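Local coordinates for HepC.19480.a.B1 (Helicobacter pylori, PDB 6MTZ), which is of unknown function but probably acts as a phosphoesterase of the DHH family, at residues D84-H89 / K94-Q99. Numbering follows the deposited sequence.
Sequences DKIQEH and KNIQIQ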
loop_
_atom_site.group_PDB
_atom_site.type_symbol
_atom_site.label_atom_id
_atom_site.label_comp_id
_atom_site.label_asym_id
_atom_site.label_seq_id
_atom_site.Cartn_x
_atom_site.Cartn_y
_atom_site.Cartn_z
ATOM N N ASP A 84 -19.393 -17.478 1.864
ATOM C CA ASP A 84 -20.720 -17.307 2.448
ATOM C C ASP A 84 -21.240 -15.890 2.248
ATOM O O ASP A 84 -22.433 -15.695 1.986
ATOM C CB ASP A 84 -20.704 -17.653 3.937
ATOM C CG ASP A 84 -20.208 -19.059 4.212
ATOM O OD1 ASP A 84 -19.542 -19.258 5.250
ATOM O OD2 ASP A 84 -20.466 -19.960 3.386
ATOM N N LYS A 85 -20.365 -14.888 2.356
ATOM C CA LYS A 85 -20.838 -13.506 2.379
ATOM C C LYS A 85 -21.466 -13.102 1.047
ATOM O O LYS A 85 -22.464 -12.371 1.030
ATOM C CB LYS A 85 -19.695 -12.555 2.755
ATOM N N ILE A 86 -20.922 -13.584 -0.078
ATOM C CA ILE A 86 -21.438 -13.178 -1.388
ATOM C C ILE A 86 -22.712 -13.902 -1.786
ATOM O O ILE A 86 -23.199 -13.694 -2.906
ATOM C CB ILE A 86 -20.448 -13.397 -2.550
ATOM C CG1 ILE A 86 -20.135 -14.881 -2.723
ATOM C CG2 ILE A 86 -19.171 -12.623 -2.334
ATOM C CD1 ILE A 86 -19.193 -15.149 -3.881
ATOM N N GLN A 87 -23.265 -14.749 -0.922
ATOM C CA GLN A 87 -24.541 -15.392 -1.192
ATOM C C GLN A 87 -25.655 -14.849 -0.311
ATOM O O GLN A 87 -26.741 -15.436 -0.263
ATOM C CB GLN A 87 -24.409 -16.908 -1.038
ATOM C CG GLN A 87 -23.752 -17.567 -2.252
ATOM C CD GLN A 87 -22.926 -18.782 -1.889
ATOM O OE1 GLN A 87 -22.641 -19.027 -0.718
ATOM N NE2 GLN A 87 -22.532 -19.551 -2.895
ATOM N N GLU A 88 -25.418 -13.743 0.381
ATOM C CA GLU A 88 -26.458 -13.078 1.148
ATOM C C GLU A 88 -27.136 -12.037 0.257
ATOM O O GLU A 88 -26.918 -11.995 -0.959
ATOM C CB GLU A 88 -25.862 -12.474 2.419
ATOM C CG GLU A 88 -25.128 -13.484 3.289
ATOM C CD GLU A 88 -24.395 -12.833 4.445
ATOM O OE1 GLU A 88 -24.175 -11.604 4.390
ATOM O OE2 GLU A 88 -24.041 -13.551 5.407
ATOM N N HIS A 89 -27.968 -11.183 0.850
ATOM C CA HIS A 89 -28.654 -10.135 0.097
ATOM C C HIS A 89 -27.704 -8.994 -0.251
ATOM O O HIS A 89 -27.392 -8.157 0.594
ATOM C CB HIS A 89 -29.847 -9.603 0.885
ATOM N N LYS A 94 -26.993 -9.325 -7.875
ATOM C CA LYS A 94 -25.612 -9.046 -8.260
ATOM C C LYS A 94 -24.816 -10.311 -8.575
ATOM O O LYS A 94 -24.745 -11.240 -7.765
ATOM C CB LYS A 94 -24.904 -8.262 -7.159
ATOM C CG LYS A 94 -25.072 -6.761 -7.270
ATOM C CD LYS A 94 -24.928 -6.095 -5.912
ATOM C CE LYS A 94 -24.793 -4.591 -6.043
ATOM N NZ LYS A 94 -24.938 -3.935 -4.717
ATOM N N ASN A 95 -24.211 -10.336 -9.759
ATOM C CA ASN A 95 -23.404 -11.469 -10.189
ATOM C C ASN A 95 -21.958 -11.210 -9.793
ATOM O O ASN A 95 -21.342 -10.242 -10.253
ATOM C CB ASN A 95 -23.525 -11.697 -11.696
ATOM C CG ASN A 95 -22.665 -12.855 -12.180
ATOM O OD1 ASN A 95 -22.300 -13.742 -11.407
ATOM N ND2 ASN A 95 -22.339 -12.851 -13.467
ATOM N N ILE A 96 -21.420 -12.080 -8.945
ATOM C CA ILE A 96 -20.124 -11.890 -8.319
ATOM C C ILE A 96 -19.305 -13.139 -8.583
ATOM O O ILE A 96 -19.594 -14.200 -8.016
ATOM C CB ILE A 96 -20.247 -11.632 -6.812
ATOM C CG1 ILE A 96 -21.095 -10.385 -6.551
ATOM C CG2 ILE A 96 -18.869 -11.522 -6.179
ATOM C CD1 ILE A 96 -21.421 -10.167 -5.099
ATOM N N GLN A 97 -18.294 -13.022 -9.441
ATOM C CA GLN A 97 -17.310 -14.079 -9.647
ATOM C C GLN A 97 -16.108 -13.851 -8.745
ATOM O O GLN A 97 -15.728 -12.714 -8.463
ATOM C CB GLN A 97 -16.853 -14.122 -11.101
ATOM C CG GLN A 97 -15.806 -15.187 -11.396
ATOM C CD GLN A 97 -15.465 -15.268 -12.874
ATOM O OE1 GLN A 97 -16.202 -14.750 -13.719
ATOM N NE2 GLN A 97 -14.344 -15.918 -13.194
ATOM N N ILE A 98 -15.500 -14.940 -8.296
ATOM C CA ILE A 98 -14.322 -14.853 -7.446
ATOM C C ILE A 98 -13.261 -15.806 -7.967
ATOM O O ILE A 98 -13.558 -16.956 -8.314
ATOM C CB ILE A 98 -14.649 -15.158 -5.972
ATOM C CG1 ILE A 98 -13.360 -15.306 -5.172
ATOM C CG2 ILE A 98 -15.506 -16.407 -5.834
ATOM C CD1 ILE A 98 -13.621 -15.686 -3.750
ATOM N N GLN A 99 -12.024 -15.328 -8.020
ATOM C CA GLN A 99 -10.889 -16.150 -8.418
ATOM C C GLN A 99 -9.696 -15.798 -7.542
ATOM O O GLN A 99 -9.249 -14.645 -7.531
ATOM C CB GLN A 99 -10.552 -15.944 -9.895
ATOM C CG GLN A 99 -9.428 -16.825 -10.400
ATOM C CD GLN A 99 -9.785 -18.289 -10.302
ATOM O OE1 GLN A 99 -10.644 -18.774 -11.038
ATOM N NE2 GLN A 99 -9.136 -19.004 -9.379
#
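Ile86 meets Ile96 and Ile98 where a beta-alpha-beta crossover returns to the parallel sheet of the N-terminal domain. Helix 76-85 follows strand 64-70 and leads, through a short loop, into strand 95-102 beside it. The contact is small, burying 139 Å² in all, and wholly apolar. Its tight part is methyl against methyl: Ile86 CG2 lies 4.0 Å from Ile96 CG2. The two branched side chains approach at a slant. Ile86 CG2 also sits 4.3 Å from Ile96 CD1, so it faces both branches of that residue. Ile86 CG1 sits between its own backbone N and carbonyl carbon (chi1 63°). From there the extended chi2 (178°) carries CD1 along the strand to Ile98, where it comes 4.4 Å from Ile98 CG2. This second touch is looser. Leu54 of helix 43-59 packs on Ile86, and Ile57 of the same helix packs on Ile96. The cluster therefore joins two helices to one face of the sheet.

The other side is open to solvent. The CB of Gln87 points away from the strand, and Asp84 and Glu88 are exposed. The side chains of Lys85 and His89 are not modelled beyond CB, and residues 90-93 are missing, consistent with a mobile loop. The strand side is held instead: Asn95 and Gln97 pair through their backbones with strand 64-70, and Lys94 NZ is hydrogen-bonded to the carbonyls of Ile57 and Ser60. A type I turn from Lys85 to Glu88 ends the helical run, with Glu88 N weakly bonded to Lys85 O at 3.3 Å.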